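Local coordinates for protein Kiaa0380 (Homo sapiens, PDB 1HTJ) that probably links heterotrimeric G protein signalling to Rho GTPases through the RGS-like domain of the guanine nucleotide exchange factor PDZ-RhoGEF, at residues I29-L34 with L44-R49; P57-F62 with Q133-D138; Y63-V68 with D193-T198; L157-D160 with R165-Q168. The protein carries 3 engineered substitutions. One frame throughout, in Å; residues are numbered along the deposited sequence.

Interaction 1. Residues I29-L34 with L44-R49; sequences IIFQDL and LGVFLR
Phe-31 and Phe-47 mark the closest backbone approach between residues 29-34 and 44-49, with CA atoms 7.7 Å apart, and Phe-31 spans this distance with its ring. With CG beside the backbone N and anti to the carbonyl carbon (chi1 -75°), the ring swings across to helix 41-54, and its far carbon CZ lies 4.0 Å from CG1 of Val-46. CB of Val-46 is equally near that carbon, so the ring end meets the branch point of the valine as well as a methyl, and the two side chains cross at about a right angle. Lower on the same ring, CE2 comes within 4.3 Å of CB of Phe-47. That contact uses the root of the second phenylalanine, while its own ring leads off elsewhere and packs on Leu-37. All three residues are buried, and the contact is wholly apolar in its side chains. Tyr-139 of helix 118-144 meets the Phe-31 ring edge-to-face, and His-43 brings a second ring to it at about 45°, so the phenylalanine is set in an aromatic cluster. The contact joins helix 27-32 to helix 41-54, which are separated in sequence by helix 34-39, and Arg-143 of helix 118-144 also packs on Phe-31; it belongs to the hydrophobic interior of an all-helical RGS-like domain.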
loop_
_atom_site.group_PDB
_atom_site.type_symbol
_atom_site.label_atom_id
_atom_site.label_comp_id
_atom_site.label_asym_id
_atom_site.label_seq_id
_atom_site.Cartn_x
_atom_site.Cartn_y
_atom_site.Cartn_z
ATOM N N ILE A 29 5.443 -0.706 18.272
ATOM C CA ILE A 29 4.581 -1.870 18.131
ATOM C C ILE A 29 3.918 -1.891 16.756
ATOM O O ILE A 29 3.927 -2.911 16.065
ATOM C CB ILE A 29 3.491 -1.892 19.227
ATOM C CG1 ILE A 29 4.131 -2.154 20.591
ATOM C CG2 ILE A 29 2.460 -2.958 18.923
ATOM C CD1 ILE A 29 5.031 -3.391 20.633
ATOM N N ILE A 30 3.358 -0.753 16.361
ATOM C CA ILE A 30 2.691 -0.627 15.074
ATOM C C ILE A 30 3.595 -0.854 13.857
ATOM O O ILE A 30 3.273 -1.664 12.996
ATOM C CB ILE A 30 2.014 0.749 14.958
ATOM C CG1 ILE A 30 0.952 0.876 16.055
ATOM C CG2 ILE A 30 1.384 0.914 13.582
ATOM C CD1 ILE A 30 0.253 2.203 16.098
ATOM N N PHE A 31 4.725 -0.157 13.789
ATOM C CA PHE A 31 5.636 -0.298 12.649
ATOM C C PHE A 31 6.190 -1.702 12.460
ATOM O O PHE A 31 6.637 -2.074 11.378
ATOM C CB PHE A 31 6.794 0.697 12.772
ATOM C CG PHE A 31 6.407 2.100 12.450
ATOM C CD1 PHE A 31 6.558 3.112 13.388
ATOM C CD2 PHE A 31 5.879 2.415 11.204
ATOM C CE1 PHE A 31 6.189 4.421 13.091
ATOM C CE2 PHE A 31 5.506 3.715 10.895
ATOM C CZ PHE A 31 5.660 4.724 11.839
ATOM N N GLN A 32 6.138 -2.491 13.519
ATOM C CA GLN A 32 6.648 -3.853 13.480
ATOM C C GLN A 32 5.688 -4.871 12.839
ATOM O O GLN A 32 6.131 -5.831 12.197
ATOM C CB GLN A 32 6.983 -4.276 14.911
ATOM C CG GLN A 32 7.734 -5.578 15.038
ATOM C CD GLN A 32 8.191 -5.838 16.467
ATOM O OE1 GLN A 32 8.745 -6.896 16.764
ATOM N NE2 GLN A 32 7.968 -4.867 17.358
ATOM N N ASP A 33 4.382 -4.638 12.994
ATOM C CA ASP A 33 3.350 -5.544 12.492
ATOM C C ASP A 33 2.456 -4.961 11.403
ATOM O O ASP A 33 1.665 -4.059 11.656
ATOM C CB ASP A 33 2.478 -5.987 13.672
ATOM C CG ASP A 33 1.485 -7.085 13.309
ATOM O OD1 ASP A 33 1.347 -7.439 12.115
ATOM O OD2 ASP A 33 0.834 -7.593 14.247
ATOM N N LEU A 34 2.558 -5.505 10.197
ATOM C CA LEU A 34 1.749 -5.031 9.085
ATOM C C LEU A 34 0.264 -5.000 9.441
ATOM O O LEU A 34 -0.456 -4.065 9.083
ATOM C CB LEU A 34 1.981 -5.917 7.860
ATOM C CG LEU A 34 1.247 -5.547 6.567
ATOM C CD1 LEU A 34 1.466 -4.086 6.209
ATOM C CD2 LEU A 34 1.751 -6.435 5.460
ATOM N N LEU A 44 1.064 4.130 8.557
ATOM C CA LEU A 44 1.172 3.553 7.233
ATOM C C LEU A 44 1.706 4.625 6.296
ATOM O O LEU A 44 2.555 4.362 5.456
ATOM C CB LEU A 44 -0.199 3.073 6.752
ATOM C CG LEU A 44 -0.201 2.354 5.398
ATOM C CD1 LEU A 44 0.550 1.046 5.517
ATOM C CD2 LEU A 44 -1.643 2.094 4.950
ATOM N N GLY A 45 1.195 5.837 6.453
ATOM C CA GLY A 45 1.629 6.952 5.638
ATOM C C GLY A 45 3.114 7.202 5.812
ATOM O O GLY A 45 3.841 7.337 4.836
ATOM N N VAL A 46 3.573 7.263 7.056
ATOM C CA VAL A 46 4.987 7.479 7.327
ATOM C C VAL A 46 5.785 6.373 6.614
ATOM O O VAL A 46 6.725 6.649 5.872
ATOM C CB VAL A 46 5.276 7.424 8.854
ATOM C CG1 VAL A 46 6.775 7.378 9.107
ATOM C CG2 VAL A 46 4.662 8.632 9.542
ATOM N N PHE A 47 5.396 5.124 6.844
ATOM C CA PHE A 47 6.059 3.990 6.229
ATOM C C PHE A 47 6.059 4.102 4.702
ATOM O O PHE A 47 7.056 3.783 4.044
ATOM C CB PHE A 47 5.370 2.693 6.681
ATOM C CG PHE A 47 6.014 1.425 6.147
ATOM C CD1 PHE A 47 7.406 1.277 6.141
ATOM C CD2 PHE A 47 5.223 0.376 5.657
ATOM C CE1 PHE A 47 8.001 0.109 5.660
ATOM C CE2 PHE A 47 5.803 -0.790 5.176
ATOM C CZ PHE A 47 7.207 -0.923 5.177
ATOM N N LEU A 48 4.949 4.574 4.144
ATOM C CA LEU A 48 4.821 4.710 2.698
ATOM C C LEU A 48 5.765 5.778 2.147
ATOM O O LEU A 48 6.306 5.643 1.055
ATOM C CB LEU A 48 3.360 5.024 2.334
ATOM C CG LEU A 48 2.407 3.820 2.322
ATOM C CD1 LEU A 48 0.966 4.281 2.227
ATOM C CD2 LEU A 48 2.736 2.948 1.130
ATOM N N ARG A 49 5.972 6.839 2.909
ATOM C CA ARG A 49 6.875 7.898 2.472
ATOM C C ARG A 49 8.275 7.315 2.299
ATOM O O ARG A 49 8.980 7.644 1.354
ATOM C CB ARG A 49 6.876 9.045 3.499
ATOM C CG ARG A 49 5.585 9.842 3.451
ATOM C CD ARG A 49 5.500 10.900 4.526
ATOM N NE ARG A 49 6.498 11.945 4.366
ATOM C CZ ARG A 49 6.482 13.092 5.045
ATOM N NH1 ARG A 49 5.527 13.327 5.924
ATOM N NH2 ARG A 49 7.413 14.014 4.842
#

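Interaction 2. Residues P57-F62 with Q133-D138; sequences PSPLLF and QEQIHD
The carboxamide of Gln-135 is the flat group through which the two segments meet, and its two ends do different work. On the nitrogen side, CG of Pro-59 approaches NE2 obliquely to 4.0 Å, from one side of the amide plane and beyond its edge, and the proline and glutamine side chains cross at about a right angle. On the oxygen side, OE1 is turned toward Leu-60, whose CB lies 4.5 Å from it. In this all-helical RGS-like domain the contact sets the beginning of helix 58-69 against the long helix 118-144. The backbones stay well apart, with 9.1 Å between CA of Leu-60 and CA of Gln-135, so a long side chain has to span the gap. Gln-135 does so by placing CG beside its backbone N (chi1 -63°) and running extended beyond it (chi2 -177°). NE2 has its strongest partner outside the two segments, donating to the backbone O of Asp-56, and this bond, together with the water on OE1, probably fixes the rotation of the amide. Pro-59 also rests on Ala-128, Glu-131 and Ile-132, so the same helix 118-144 covers its ring beyond the glutamine. The polar link between the segments is indirect: one water accepts from the backbone N of Leu-60 at 3.0 Å and donates to OE1 of Gln-135 at 2.8 Å, with an angle of about 120° at the water oxygen between those two atoms.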
loop_
_atom_site.group_PDB
_atom_site.type_symbol
_atom_site.label_atom_id
_atom_site.label_comp_id
_atom_site.label_asym_id
_atom_site.label_seq_id
_atom_site.Cartn_x
_atom_site.Cartn_y
_atom_site.Cartn_z
ATOM N N PRO A 57 7.851 0.212 -4.411
ATOM C CA PRO A 57 6.489 0.335 -3.863
ATOM C C PRO A 57 5.509 -0.755 -4.296
ATOM O O PRO A 57 4.384 -0.813 -3.797
ATOM C CB PRO A 57 6.046 1.696 -4.375
ATOM C CG PRO A 57 6.609 1.665 -5.798
ATOM C CD PRO A 57 8.038 1.122 -5.562
ATOM N N SER A 58 5.926 -1.611 -5.217
ATOM C CA SER A 58 5.038 -2.635 -5.741
ATOM C C SER A 58 4.399 -3.615 -4.736
ATOM O O SER A 58 3.182 -3.657 -4.610
ATOM C CB SER A 58 5.767 -3.417 -6.842
ATOM O OG SER A 58 6.337 -2.520 -7.789
ATOM N N PRO A 59 5.210 -4.401 -4.008
ATOM C CA PRO A 59 4.618 -5.352 -3.058
ATOM C C PRO A 59 3.616 -4.808 -2.061
ATOM O O PRO A 59 2.554 -5.416 -1.868
ATOM C CB PRO A 59 5.837 -5.992 -2.375
ATOM C CG PRO A 59 6.915 -4.976 -2.537
ATOM C CD PRO A 59 6.682 -4.439 -3.938
ATOM N N LEU A 60 3.937 -3.679 -1.427
ATOM C CA LEU A 60 3.023 -3.115 -0.450
ATOM C C LEU A 60 1.800 -2.480 -1.074
ATOM O O LEU A 60 0.693 -2.624 -0.543
ATOM C CB LEU A 60 3.732 -2.087 0.431
ATOM C CG LEU A 60 2.847 -1.401 1.469
ATOM C CD1 LEU A 60 2.161 -2.460 2.335
ATOM C CD2 LEU A 60 3.694 -0.464 2.332
ATOM N N LEU A 61 1.983 -1.756 -2.178
ATOM C CA LEU A 61 0.835 -1.129 -2.813
ATOM C C LEU A 61 -0.081 -2.218 -3.338
ATOM O O LEU A 61 -1.309 -2.096 -3.286
ATOM C CB LEU A 61 1.260 -0.183 -3.951
ATOM C CG LEU A 61 1.850 1.170 -3.518
ATOM C CD1 LEU A 61 2.138 2.030 -4.753
ATOM C CD2 LEU A 61 0.856 1.891 -2.581
ATOM N N PHE A 62 0.519 -3.287 -3.842
ATOM C CA PHE A 62 -0.258 -4.405 -4.343
ATOM C C PHE A 62 -1.068 -4.984 -3.177
ATOM O O PHE A 62 -2.296 -5.152 -3.255
ATOM C CB PHE A 62 0.662 -5.485 -4.902
ATOM C CG PHE A 62 -0.036 -6.783 -5.141
ATOM C CD1 PHE A 62 -1.092 -6.859 -6.059
ATOM C CD2 PHE A 62 0.300 -7.918 -4.401
ATOM C CE1 PHE A 62 -1.801 -8.041 -6.230
ATOM C CE2 PHE A 62 -0.407 -9.112 -4.568
ATOM C CZ PHE A 62 -1.461 -9.172 -5.485
ATOM N N GLN A 133 8.046 -7.498 4.531
ATOM C CA GLN A 133 8.682 -7.674 5.831
ATOM C C GLN A 133 10.078 -7.089 5.825
ATOM O O GLN A 133 10.476 -6.394 6.754
ATOM C CB GLN A 133 8.763 -9.156 6.201
ATOM C CG GLN A 133 7.477 -9.723 6.783
ATOM C CD GLN A 133 6.964 -8.903 7.954
ATOM O OE1 GLN A 133 7.728 -8.540 8.858
ATOM N NE2 GLN A 133 5.661 -8.608 7.950
ATOM N N GLU A 134 10.821 -7.387 4.771
ATOM C CA GLU A 134 12.172 -6.884 4.634
ATOM C C GLU A 134 12.148 -5.346 4.650
ATOM O O GLU A 134 12.954 -4.713 5.335
ATOM C CB GLU A 134 12.755 -7.393 3.328
ATOM C CG GLU A 134 14.245 -7.270 3.231
ATOM C CD GLU A 134 14.700 -7.230 1.794
ATOM O OE1 GLU A 134 14.283 -8.126 1.011
ATOM O OE2 GLU A 134 15.471 -6.296 1.452
ATOM N N GLN A 135 11.218 -4.749 3.902
ATOM C CA GLN A 135 11.084 -3.299 3.872
ATOM C C GLN A 135 10.711 -2.793 5.267
ATOM O O GLN A 135 11.162 -1.728 5.692
ATOM C CB GLN A 135 10.018 -2.877 2.855
ATOM C CG GLN A 135 10.358 -3.260 1.396
ATOM C CD GLN A 135 9.329 -2.760 0.401
ATOM O OE1 GLN A 135 8.202 -2.434 0.777
ATOM N NE2 GLN A 135 9.701 -2.710 -0.875
ATOM N N ILE A 136 9.881 -3.552 5.976
ATOM C CA ILE A 136 9.500 -3.166 7.327
ATOM C C ILE A 136 10.764 -3.112 8.203
ATOM O O ILE A 136 10.941 -2.190 8.995
ATOM C CB ILE A 136 8.455 -4.146 7.922
ATOM C CG1 ILE A 136 7.052 -3.678 7.520
ATOM C CG2 ILE A 136 8.591 -4.222 9.451
ATOM C CD1 ILE A 136 5.923 -4.595 7.949
ATOM N N HIS A 137 11.646 -4.088 8.031
ATOM C CA HIS A 137 12.897 -4.127 8.781
ATOM C C HIS A 137 13.738 -2.893 8.418
ATOM O O HIS A 137 14.285 -2.199 9.283
ATOM C CB HIS A 137 13.677 -5.413 8.433
ATOM C CG HIS A 137 15.155 -5.307 8.674
ATOM N ND1 HIS A 137 15.706 -5.269 9.941
ATOM C CD2 HIS A 137 16.187 -5.140 7.809
ATOM C CE1 HIS A 137 17.010 -5.075 9.846
ATOM N NE2 HIS A 137 17.328 -4.993 8.564
ATOM N N ASP A 138 13.835 -2.630 7.121
ATOM C CA ASP A 138 14.605 -1.503 6.642
ATOM C C ASP A 138 14.142 -0.194 7.242
ATOM O O ASP A 138 14.961 0.626 7.648
ATOM C CB ASP A 138 14.536 -1.429 5.128
ATOM C CG ASP A 138 15.250 -2.564 4.483
ATOM O OD1 ASP A 138 16.329 -2.943 5.001
ATOM O OD2 ASP A 138 14.748 -3.071 3.459
HETATM O O HOH W 1 6.388 -2.005 -1.262
#

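Interaction 3. Residues Y63-V68 with D193-T198; sequences YLCAEV and DFALNT
Cys-65 and Ala-195 bring the two backbones nearest, their CA atoms 6.2 Å apart, where the axes of helices 63-68 and 193-198 approach to 9.0 Å at a signed crossing angle of 47°. This is a helix-helix crossing near the centre of the all-helical RGS-like fold, joining helix 58-69 to helix 186-202. Small residues allow the close approach: SG of Cys-65 touches CB of Ala-195 at 3.5 Å and lies almost as near its CA, so the sulfur fits tightly against the opposite backbone. About a turn further along, Val-68 and Thr-198 meet obliquely. CG2 of Thr-198, anti to its own N, lies 4.1 Å from both CG1 and CG2 of Val-68. The threonine hydroxyl turns back onto its own helix (chi1 -70°) and thereby becomes satisfied without crossing to helix 58-69. OG1 donates to O of Phe-194 at 2.8 Å, from above the carbonyl plane, while the backbone N of Thr-198 reaches the same oxygen from the opposite face. Replacing Thr-198 by a glycine would probably open a gap beside the valine methyls and leave the Phe-194 carbonyl with one donor fewer. The closest approach of the pair is to the backbone, with CG2 of Val-68 3.9 Å from O of Thr-198.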
loop_
_atom_site.group_PDB
_atom_site.type_symbol
_atom_site.label_atom_id
_atom_site.label_comp_id
_atom_site.label_asym_id
_atom_site.label_seq_id
_atom_site.Cartn_x
_atom_site.Cartn_y
_atom_site.Cartn_z
ATOM N N TYR A 63 -0.363 -5.275 -2.088
ATOM C CA TYR A 63 -0.979 -5.838 -0.897
ATOM C C TYR A 63 -2.166 -4.987 -0.414
ATOM O O TYR A 63 -3.239 -5.513 -0.087
ATOM C CB TYR A 63 0.069 -5.942 0.221
ATOM C CG TYR A 63 -0.468 -6.530 1.493
ATOM C CD1 TYR A 63 -0.229 -7.860 1.819
ATOM C CD2 TYR A 63 -1.238 -5.764 2.361
ATOM C CE1 TYR A 63 -0.745 -8.414 2.988
ATOM C CE2 TYR A 63 -1.763 -6.308 3.532
ATOM C CZ TYR A 63 -1.509 -7.631 3.839
ATOM O OH TYR A 63 -1.996 -8.166 5.007
ATOM N N LEU A 64 -1.959 -3.673 -0.368
ATOM C CA LEU A 64 -2.989 -2.756 0.082
ATOM C C LEU A 64 -4.197 -2.738 -0.861
ATOM O O LEU A 64 -5.344 -2.543 -0.425
ATOM C CB LEU A 64 -2.404 -1.344 0.222
ATOM C CG LEU A 64 -1.394 -1.135 1.365
ATOM C CD1 LEU A 64 -0.823 0.270 1.313
ATOM C CD2 LEU A 64 -2.082 -1.363 2.699
ATOM N N CYS A 65 -3.941 -2.921 -2.152
ATOM C CA CYS A 65 -5.028 -2.921 -3.118
ATOM C C CYS A 65 -5.799 -4.233 -3.021
ATOM O O CYS A 65 -7.023 -4.233 -3.065
ATOM C CB CYS A 65 -4.488 -2.690 -4.533
ATOM S SG CYS A 65 -4.072 -0.944 -4.892
ATOM N N ALA A 66 -5.076 -5.341 -2.866
ATOM C CA ALA A 66 -5.698 -6.660 -2.730
ATOM C C ALA A 66 -6.533 -6.653 -1.458
ATOM O O ALA A 66 -7.596 -7.262 -1.394
ATOM C CB ALA A 66 -4.639 -7.751 -2.650
ATOM N N GLU A 67 -6.037 -5.948 -0.450
ATOM C CA GLU A 67 -6.729 -5.821 0.821
ATOM C C GLU A 67 -8.059 -5.090 0.587
ATOM O O GLU A 67 -9.104 -5.525 1.073
ATOM C CB GLU A 67 -5.847 -5.049 1.800
ATOM C CG GLU A 67 -6.245 -5.171 3.257
ATOM C CD GLU A 67 -6.216 -6.604 3.772
ATOM O OE1 GLU A 67 -5.562 -7.474 3.143
ATOM O OE2 GLU A 67 -6.847 -6.848 4.827
ATOM N N VAL A 68 -8.030 -3.994 -0.167
ATOM C CA VAL A 68 -9.260 -3.258 -0.458
ATOM C C VAL A 68 -10.218 -4.120 -1.275
ATOM O O VAL A 68 -11.429 -4.114 -1.036
ATOM C CB VAL A 68 -8.999 -1.982 -1.277
ATOM C CG1 VAL A 68 -10.322 -1.324 -1.643
ATOM C CG2 VAL A 68 -8.113 -1.023 -0.484
ATOM N N ASP A 193 -0.129 6.479 -7.591
ATOM C CA ASP A 193 -1.137 7.390 -7.077
ATOM C C ASP A 193 -2.491 6.670 -7.036
ATOM O O ASP A 193 -3.247 6.801 -6.073
ATOM C CB ASP A 193 -1.218 8.632 -7.972
ATOM C CG ASP A 193 -2.197 9.664 -7.447
ATOM O OD1 ASP A 193 -1.880 10.388 -6.484
ATOM O OD2 ASP A 193 -3.308 9.739 -7.995
ATOM N N PHE A 194 -2.791 5.900 -8.079
ATOM C CA PHE A 194 -4.049 5.170 -8.111
ATOM C C PHE A 194 -4.120 4.181 -6.946
ATOM O O PHE A 194 -5.111 4.134 -6.224
ATOM C CB PHE A 194 -4.187 4.393 -9.409
ATOM C CG PHE A 194 -5.442 3.587 -9.486
ATOM C CD1 PHE A 194 -6.591 4.115 -10.061
ATOM C CD2 PHE A 194 -5.489 2.300 -8.958
ATOM C CE1 PHE A 194 -7.778 3.371 -10.112
ATOM C CE2 PHE A 194 -6.668 1.552 -9.003
ATOM C CZ PHE A 194 -7.810 2.094 -9.584
ATOM N N ALA A 195 -3.066 3.388 -6.776
ATOM C CA ALA A 195 -3.023 2.381 -5.711
ATOM C C ALA A 195 -3.120 3.020 -4.327
ATOM O O ALA A 195 -3.899 2.593 -3.469
ATOM C CB ALA A 195 -1.746 1.561 -5.828
ATOM N N LEU A 196 -2.314 4.052 -4.121
ATOM C CA LEU A 196 -2.292 4.772 -2.856
ATOM C C LEU A 196 -3.674 5.314 -2.513
ATOM O O LEU A 196 -4.180 5.112 -1.403
ATOM C CB LEU A 196 -1.298 5.938 -2.928
ATOM C CG LEU A 196 -1.193 6.816 -1.673
ATOM C CD1 LEU A 196 -0.746 5.980 -0.466
ATOM C CD2 LEU A 196 -0.191 7.936 -1.940
ATOM N N ASN A 197 -4.283 6.011 -3.466
ATOM C CA ASN A 197 -5.596 6.587 -3.219
ATOM C C ASN A 197 -6.687 5.528 -3.045
ATOM O O ASN A 197 -7.641 5.740 -2.318
ATOM C CB ASN A 197 -5.955 7.563 -4.340
ATOM C CG ASN A 197 -5.089 8.804 -4.310
ATOM O OD1 ASN A 197 -4.843 9.365 -3.243
ATOM N ND2 ASN A 197 -4.622 9.243 -5.481
ATOM N N THR A 198 -6.536 4.384 -3.702
ATOM C CA THR A 198 -7.512 3.317 -3.566
ATOM C C THR A 198 -7.605 2.881 -2.110
ATOM O O THR A 198 -8.692 2.671 -1.575
ATOM C CB THR A 198 -7.112 2.114 -4.411
ATOM O OG1 THR A 198 -7.257 2.447 -5.790
ATOM C CG2 THR A 198 -7.961 0.908 -4.074
#

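Interaction 4. Residues L157-D160 with R165-Q168; sequences LDLD and RERQ
NE of Arg-165 is gripped by two oxygens of the loop: it donates to the backbone O of Asp-158 at 2.9 Å and forms a salt bridge with OD2 of Asp-160 at 3.2 Å. The first bond is noticeably bent, with an N-H...O angle of 140°, and the donor stands above the carbonyl plane. The arginine gets there by bending at chi2 (63°) and again at chi3, so that its aliphatic part runs along the loop backbone, CG passing 3.8 Å from CA of Leu-159. Asp-158 adds a looser electrostatic contribution, because its OD2 sits over one face of the guanidinium, 4.1 Å from NH2 and well out of the guanidinium plane, so the attraction is between charges alone. The Asp-160 and Arg-165 side chains cross at about a right angle, yet their carboxylate and guanidinium planes are only 27° apart; the carboxylate is shared, since OD1 accepts from the backbone N of Asp-162. With a methionine in place of Arg-165, the Asp-158 carbonyl would probably lose its donor and the Asp-160 carboxylate its charged mate, leaving the loop less firmly tied to the helix. The apolar half of the contact is made by Leu-159, whose CD2 presses on CA of Glu-166 at 3.5 Å and lies alongside the CB of that residue. Glu-166 directs its OE2 elsewhere, into a salt bridge with Arg-40. This surface clasp folds the loop following helix 118-144 back onto the first turns of helix 163-182, with Leu-159 also resting on Val-169 of that helix and on His-43 of helix 41-54.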
loop_
_atom_site.group_PDB
_atom_site.type_symbol
_atom_site.label_atom_id
_atom_site.label_comp_id
_atom_site.label_asym_id
_atom_site.label_seq_id
_atom_site.Cartn_x
_atom_site.Cartn_y
_atom_site.Cartn_z
ATOM N N LEU A 157 3.717 12.476 16.733
ATOM C CA LEU A 157 3.706 12.976 18.098
ATOM C C LEU A 157 2.354 13.613 18.371
ATOM O O LEU A 157 1.855 13.570 19.490
ATOM C CB LEU A 157 4.808 14.016 18.294
ATOM C CG LEU A 157 6.243 13.547 18.028
ATOM C CD1 LEU A 157 7.186 14.734 18.135
ATOM C CD2 LEU A 157 6.637 12.446 19.017
ATOM N N ASP A 158 1.766 14.196 17.332
ATOM C CA ASP A 158 0.472 14.850 17.432
ATOM C C ASP A 158 -0.713 13.930 17.716
ATOM O O ASP A 158 -1.761 14.387 18.165
ATOM C CB ASP A 158 0.204 15.643 16.156
ATOM C CG ASP A 158 0.778 17.037 16.219
ATOM O OD1 ASP A 158 1.929 17.179 16.682
ATOM O OD2 ASP A 158 0.079 17.987 15.807
ATOM N N LEU A 159 -0.559 12.638 17.460
ATOM C CA LEU A 159 -1.654 11.709 17.706
ATOM C C LEU A 159 -2.039 11.674 19.179
ATOM O O LEU A 159 -1.182 11.553 20.055
ATOM C CB LEU A 159 -1.272 10.303 17.248
ATOM C CG LEU A 159 -1.044 10.101 15.753
ATOM C CD1 LEU A 159 -0.684 8.660 15.520
ATOM C CD2 LEU A 159 -2.288 10.473 14.966
ATOM N N ASP A 160 -3.337 11.777 19.446
ATOM C CA ASP A 160 -3.845 11.749 20.814
ATOM C C ASP A 160 -5.069 10.840 20.943
ATOM O O ASP A 160 -6.103 11.264 21.455
ATOM C CB ASP A 160 -4.213 13.164 21.269
ATOM C CG ASP A 160 -5.214 13.833 20.339
ATOM O OD1 ASP A 160 -6.194 13.164 19.928
ATOM O OD2 ASP A 160 -5.027 15.032 20.024
ATOM N N ARG A 165 -7.841 13.339 15.070
ATOM C CA ARG A 165 -6.430 13.664 15.029
ATOM C C ARG A 165 -5.706 12.745 14.051
ATOM O O ARG A 165 -4.917 13.196 13.226
ATOM C CB ARG A 165 -5.827 13.501 16.422
ATOM C CG ARG A 165 -4.440 14.078 16.558
ATOM C CD ARG A 165 -4.476 15.577 16.339
ATOM N NE ARG A 165 -3.750 16.281 17.389
ATOM C CZ ARG A 165 -3.701 17.603 17.509
ATOM N NH1 ARG A 165 -4.340 18.373 16.637
ATOM N NH2 ARG A 165 -3.013 18.153 18.501
ATOM N N GLU A 166 -5.990 11.452 14.148
ATOM C CA GLU A 166 -5.343 10.481 13.293
ATOM C C GLU A 166 -5.635 10.710 11.826
ATOM O O GLU A 166 -4.785 10.451 10.970
ATOM C CB GLU A 166 -5.757 9.068 13.682
ATOM C CG GLU A 166 -4.976 8.010 12.935
ATOM C CD GLU A 166 -5.135 6.638 13.537
ATOM O OE1 GLU A 166 -6.286 6.174 13.640
ATOM O OE2 GLU A 166 -4.114 6.027 13.904
ATOM N N ARG A 167 -6.838 11.183 11.527
ATOM C CA ARG A 167 -7.195 11.443 10.146
ATOM C C ARG A 167 -6.380 12.627 9.664
ATOM O O ARG A 167 -5.919 12.657 8.527
ATOM C CB ARG A 167 -8.692 11.739 10.015
ATOM C CG ARG A 167 -9.038 12.557 8.788
ATOM C CD ARG A 167 -10.334 12.107 8.124
ATOM N NE ARG A 167 -10.724 13.047 7.069
ATOM C CZ ARG A 167 -11.471 12.733 6.016
ATOM N NH1 ARG A 167 -11.923 11.494 5.865
ATOM N NH2 ARG A 167 -11.743 13.655 5.099
ATOM N N GLN A 168 -6.195 13.597 10.546
ATOM C CA GLN A 168 -5.439 14.788 10.205
ATOM C C GLN A 168 -3.957 14.504 9.984
ATOM O O GLN A 168 -3.348 15.068 9.082
ATOM C CB GLN A 168 -5.620 15.844 11.292
ATOM C CG GLN A 168 -7.008 16.458 11.291
ATOM C CD GLN A 168 -7.212 17.440 12.427
ATOM O OE1 GLN A 168 -7.104 17.072 13.605
ATOM N NE2 GLN A 168 -7.507 18.695 12.086
#

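Interactions 1, 2 and 3 are buried and touch one another, whereas interaction 4 lies at the surface, its centre about 20 Å from that of the chain. Interactions 2 and 3 share helix 58-69, binding its beginning to helix 118-144 and its later part to helix 186-202. Phe-47 of interaction 1 carries the packing onward: its CE2 lies 3.6 Å from CD2 of Leu-60 and its CZ the same distance from CG1 of Ile-136. Chemistry follows place. Interactions 1 and 3 rest on apolar contact, interaction 2 lets a water bridge a wider gap, and interaction 4 combines a backbone carbonyl bond, a salt bridge and one leucine.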